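Local coordinates for sensor protein KdpD (PDB 4Y2F), which is a membrane-bound sensor histidine kinase for potassium, its GAF domain probably serving as a regulatory module of the signalling chain, at residues I29-L40 and L101-L112. Numbering follows the deposited sequence.
Sequences IASTFHARSQVL and LVVVEPGNLRQL
Ile29, on the last turns of helix 18-33, sets CD1 against Val102 CG2 (4.2 Å) and CG2 against Val104 CG2, packing the helix onto the sheet face that carries Ala35, Ser37, Val39, Val102 and Val104. On this face Ala35 CB meets Val104 CG1 at 3.7 Å, and Val39 CG2 touches Val102 CG2 obliquely. With CG1 of Val102 between its backbone N and carbonyl carbon (chi1 63°), CG2 is turned to meet Val39, Ser37 and Ile29 together. Leu40 CD1 reaches Val103 CG2 (4.0 Å) on the other face, where Glu105 OE2 hydrogen-bonds to Thr58 OG1. Beyond Ala35, Leu112 CD1 touches Phe33 CB (4.2 Å), the side chains crossing nearly perpendicularly; the Phe33 ring also packs edge-to-face with Phe124 of helix 115-142.

The antiparallel strands 35-40 and 101-106 are joined by paired backbone hydrogen bonds at Arg36-Glu105, Gln38-Val103 and Leu40-Leu101. At the outer end Gly107 N adds a nearly straight hydrogen bond to His34 O, in the carbonyl plane. Here the extended Gln111 side chain brings OE1 to 3.7 Å from His34 CD2, amide and imidazole planes 43° apart. OE1 accepts from two waters: one also donates to Phe33 O (2.7 Å), the other to His34 O while accepting from Asn108 N. His34 O is thus gripped by Gly107 N and a water, Phe33 O by the second water, coupling the turn between helix 18-33 and strand 35-42 to helix 109-112, while apolar contacts and the backbone ladder join helix 18-33 to two inner neighbouring strands of the GAF sheet.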
loop_
_atom_site.group_PDB
_atom_site.type_symbol
_atom_site.label_atom_id
_atom_site.label_comp_id
_atom_site.label_asym_id
_atom_site.label_seq_id
_atom_site.Cartn_x
_atom_site.Cartn_y
_atom_site.Cartn_z
ATOM N N ILE A 29 -7.476 9.543 -7.802
ATOM C CA ILE A 29 -8.788 9.318 -7.208
ATOM C C ILE A 29 -9.880 9.903 -8.104
ATOM O O ILE A 29 -10.932 9.283 -8.309
ATOM C CB ILE A 29 -8.829 9.829 -5.753
ATOM C CG1 ILE A 29 -7.918 8.961 -4.874
ATOM C CG2 ILE A 29 -10.250 9.840 -5.220
ATOM C CD1 ILE A 29 -7.555 9.558 -3.531
ATOM N N ALA A 30 -9.628 11.076 -8.697
ATOM C CA ALA A 30 -10.579 11.679 -9.632
ATOM C C ALA A 30 -10.861 10.775 -10.814
ATOM O O ALA A 30 -12.021 10.578 -11.193
ATOM C CB ALA A 30 -10.044 13.000 -10.173
ATOM N N SER A 31 -9.811 10.221 -11.415
ATOM C CA SER A 31 -9.975 9.392 -12.598
ATOM C C SER A 31 -10.600 8.042 -12.251
ATOM O O SER A 31 -11.562 7.610 -12.896
ATOM C CB SER A 31 -8.616 9.223 -13.286
ATOM O OG SER A 31 -8.637 8.162 -14.213
ATOM N N THR A 32 -10.065 7.357 -11.233
ATOM C CA THR A 32 -10.514 6.004 -10.928
ATOM C C THR A 32 -11.934 5.994 -10.378
ATOM O O THR A 32 -12.707 5.074 -10.663
ATOM C CB THR A 32 -9.566 5.376 -9.904
ATOM O OG1 THR A 32 -8.245 5.336 -10.466
ATOM C CG2 THR A 32 -10.013 3.974 -9.503
ATOM N N PHE A 33 -12.287 6.988 -9.552
ATOM C CA PHE A 33 -13.560 6.971 -8.841
ATOM C C PHE A 33 -14.536 8.004 -9.369
ATOM O O PHE A 33 -15.588 8.213 -8.757
ATOM C CB PHE A 33 -13.327 7.118 -7.335
ATOM C CG PHE A 33 -12.537 5.984 -6.760
ATOM C CD1 PHE A 33 -13.168 4.785 -6.464
ATOM C CD2 PHE A 33 -11.158 6.089 -6.595
ATOM C CE1 PHE A 33 -12.455 3.718 -5.973
ATOM C CE2 PHE A 33 -10.438 5.021 -6.108
ATOM C CZ PHE A 33 -11.090 3.831 -5.797
ATOM N N HIS A 34 -14.219 8.640 -10.494
ATOM C CA HIS A 34 -15.129 9.588 -11.146
ATOM C C HIS A 34 -15.624 10.633 -10.156
ATOM O O HIS A 34 -16.834 10.803 -9.934
ATOM C CB HIS A 34 -16.301 8.846 -11.778
ATOM C CG HIS A 34 -15.875 7.790 -12.744
ATOM N ND1 HIS A 34 -15.368 8.088 -13.987
ATOM C CD2 HIS A 34 -15.854 6.441 -12.635
ATOM C CE1 HIS A 34 -15.064 6.960 -14.614
ATOM N NE2 HIS A 34 -15.349 5.949 -13.811
ATOM N N ALA A 35 -14.667 11.338 -9.561
ATOM C CA ALA A 35 -14.964 12.178 -8.407
ATOM C C ALA A 35 -14.024 13.363 -8.380
ATOM O O ALA A 35 -12.940 13.330 -8.963
ATOM C CB ALA A 35 -14.786 11.392 -7.105
ATOM N N ARG A 36 -14.458 14.432 -7.733
ATOM C CA ARG A 36 -13.530 15.488 -7.366
ATOM C C ARG A 36 -12.997 15.177 -5.976
ATOM O O ARG A 36 -13.688 14.573 -5.149
ATOM C CB ARG A 36 -14.243 16.842 -7.368
ATOM C CG ARG A 36 -14.892 17.201 -8.719
ATOM C CD ARG A 36 -13.871 17.381 -9.850
ATOM N NE ARG A 36 -14.483 17.405 -11.199
ATOM C CZ ARG A 36 -14.943 18.496 -11.825
ATOM N NH1 ARG A 36 -14.873 19.678 -11.216
ATOM N NH2 ARG A 36 -15.466 18.416 -13.070
ATOM N N SER A 37 -11.752 15.543 -5.720
ATOM C CA SER A 37 -11.211 15.221 -4.411
ATOM C C SER A 37 -10.224 16.283 -3.982
ATOM O O SER A 37 -9.637 16.996 -4.802
ATOM C CB SER A 37 -10.582 13.833 -4.340
ATOM O OG SER A 37 -9.488 13.747 -5.211
ATOM N N GLN A 38 -10.035 16.361 -2.666
ATOM C CA GLN A 38 -9.068 17.270 -2.075
ATOM C C GLN A 38 -8.398 16.559 -0.909
ATOM O O GLN A 38 -9.080 16.086 0.011
ATOM C CB GLN A 38 -9.803 18.486 -1.523
ATOM C CG GLN A 38 -8.908 19.413 -0.739
ATOM C CD GLN A 38 -8.045 20.242 -1.646
ATOM O OE1 GLN A 38 -8.553 21.027 -2.439
ATOM N NE2 GLN A 38 -6.729 20.069 -1.547
ATOM N N VAL A 39 -7.075 16.483 -0.956
ATOM C CA VAL A 39 -6.274 16.002 0.161
ATOM C C VAL A 39 -5.994 17.170 1.099
ATOM O O VAL A 39 -5.645 18.276 0.654
ATOM C CB VAL A 39 -4.976 15.349 -0.349
ATOM C CG1 VAL A 39 -3.987 15.117 0.792
ATOM C CG2 VAL A 39 -5.299 14.024 -1.053
ATOM N N LEU A 40 -6.175 16.919 2.395
ATOM C CA LEU A 40 -5.926 17.884 3.460
ATOM C C LEU A 40 -4.822 17.340 4.358
ATOM O O LEU A 40 -4.877 16.181 4.782
ATOM C CB LEU A 40 -7.200 18.071 4.291
ATOM C CG LEU A 40 -8.437 18.509 3.497
ATOM C CD1 LEU A 40 -9.671 18.590 4.402
ATOM C CD2 LEU A 40 -8.174 19.837 2.832
ATOM N N LEU A 101 -6.220 13.709 5.336
ATOM C CA LEU A 101 -7.571 13.308 4.972
ATOM C C LEU A 101 -7.728 13.488 3.476
ATOM O O LEU A 101 -7.013 14.272 2.844
ATOM C CB LEU A 101 -8.631 14.230 5.570
ATOM C CG LEU A 101 -8.822 14.377 7.062
ATOM C CD1 LEU A 101 -9.991 15.320 7.213
ATOM C CD2 LEU A 101 -9.139 13.042 7.700
ATOM N N VAL A 102 -8.677 12.753 2.903
ATOM C CA VAL A 102 -9.142 13.071 1.560
ATOM C C VAL A 102 -10.656 13.254 1.609
ATOM O O VAL A 102 -11.373 12.454 2.232
ATOM C CB VAL A 102 -8.674 12.043 0.509
ATOM C CG1 VAL A 102 -9.243 10.652 0.796
ATOM C CG2 VAL A 102 -9.002 12.517 -0.910
ATOM N N VAL A 103 -11.124 14.341 1.021
ATOM C CA VAL A 103 -12.550 14.572 0.812
ATOM C C VAL A 103 -12.837 14.151 -0.624
ATOM O O VAL A 103 -12.158 14.606 -1.555
ATOM C CB VAL A 103 -12.916 16.047 1.037
ATOM C CG1 VAL A 103 -14.424 16.236 0.849
ATOM C CG2 VAL A 103 -12.498 16.494 2.438
ATOM N N VAL A 104 -13.804 13.249 -0.801
ATOM C CA VAL A 104 -14.138 12.686 -2.112
ATOM C C VAL A 104 -15.597 13.011 -2.420
ATOM O O VAL A 104 -16.494 12.543 -1.705
ATOM C CB VAL A 104 -13.910 11.167 -2.151
ATOM C CG1 VAL A 104 -14.213 10.628 -3.526
ATOM C CG2 VAL A 104 -12.469 10.823 -1.744
ATOM N N GLU A 105 -15.825 13.761 -3.497
ATOM C CA GLU A 105 -17.175 14.127 -3.924
ATOM C C GLU A 105 -17.434 13.538 -5.305
ATOM O O GLU A 105 -16.941 14.077 -6.305
ATOM C CB GLU A 105 -17.336 15.644 -3.954
ATOM C CG GLU A 105 -18.784 16.026 -4.180
ATOM C CD GLU A 105 -18.992 17.521 -4.243
ATOM O OE1 GLU A 105 -18.039 18.283 -3.958
ATOM O OE2 GLU A 105 -20.119 17.937 -4.601
ATOM N N PRO A 106 -18.193 12.450 -5.410
ATOM C CA PRO A 106 -18.367 11.792 -6.711
ATOM C C PRO A 106 -19.436 12.466 -7.552
ATOM O O PRO A 106 -20.371 13.085 -7.042
ATOM C CB PRO A 106 -18.838 10.393 -6.303
ATOM C CG PRO A 106 -19.634 10.625 -5.055
ATOM C CD PRO A 106 -18.890 11.729 -4.323
ATOM N N GLY A 107 -19.346 12.260 -8.858
ATOM C CA GLY A 107 -20.432 12.683 -9.726
ATOM C C GLY A 107 -21.706 11.908 -9.464
ATOM O O GLY A 107 -22.809 12.447 -9.633
ATOM N N ASN A 108 -21.574 10.656 -9.034
ATOM C CA ASN A 108 -22.686 9.741 -8.799
ATOM C C ASN A 108 -22.400 9.059 -7.458
ATOM O O ASN A 108 -21.576 8.147 -7.378
ATOM C CB ASN A 108 -22.751 8.754 -9.966
ATOM C CG ASN A 108 -23.868 7.735 -9.835
ATOM O OD1 ASN A 108 -24.502 7.609 -8.787
ATOM N ND2 ASN A 108 -24.113 6.996 -10.917
ATOM N N LEU A 109 -23.073 9.505 -6.398
ATOM C CA LEU A 109 -22.812 8.960 -5.071
ATOM C C LEU A 109 -23.202 7.486 -4.966
ATOM O O LEU A 109 -22.500 6.711 -4.303
ATOM C CB LEU A 109 -23.521 9.830 -4.028
ATOM C CG LEU A 109 -23.219 9.512 -2.564
ATOM C CD1 LEU A 109 -21.740 9.647 -2.182
ATOM C CD2 LEU A 109 -24.101 10.429 -1.683
ATOM N N ARG A 110 -24.280 7.069 -5.642
ATOM C CA ARG A 110 -24.663 5.659 -5.600
ATOM C C ARG A 110 -23.585 4.772 -6.194
ATOM O O ARG A 110 -23.397 3.645 -5.728
ATOM C CB ARG A 110 -25.989 5.430 -6.323
ATOM C CG ARG A 110 -27.207 5.928 -5.584
ATOM C CD ARG A 110 -28.461 5.703 -6.413
ATOM N NE ARG A 110 -28.660 6.751 -7.412
ATOM C CZ ARG A 110 -28.415 6.610 -8.711
ATOM N NH1 ARG A 110 -27.963 5.457 -9.187
ATOM N NH2 ARG A 110 -28.628 7.624 -9.536
ATOM N N GLN A 111 -22.856 5.272 -7.195
ATOM C CA GLN A 111 -21.766 4.509 -7.789
ATOM C C GLN A 111 -20.578 4.425 -6.841
ATOM O O GLN A 111 -20.020 3.341 -6.628
ATOM C CB GLN A 111 -21.375 5.192 -9.101
ATOM C CG GLN A 111 -20.214 4.533 -9.840
ATOM C CD GLN A 111 -19.589 5.469 -10.864
ATOM O OE1 GLN A 111 -18.924 6.442 -10.503
ATOM N NE2 GLN A 111 -19.813 5.191 -12.142
ATOM N N LEU A 112 -20.198 5.542 -6.216
ATOM C CA LEU A 112 -19.071 5.523 -5.292
ATOM C C LEU A 112 -19.334 4.615 -4.103
ATOM O O LEU A 112 -18.405 3.974 -3.593
ATOM C CB LEU A 112 -18.789 6.945 -4.804
ATOM C CG LEU A 112 -17.633 7.071 -3.806
ATOM C CD1 LEU A 112 -16.334 6.693 -4.472
ATOM C CD2 LEU A 112 -17.557 8.468 -3.245
HETATM O O HOH W 1 -17.394 6.294 -8.068
HETATM O O HOH W 2 -19.109 9.154 -9.663
#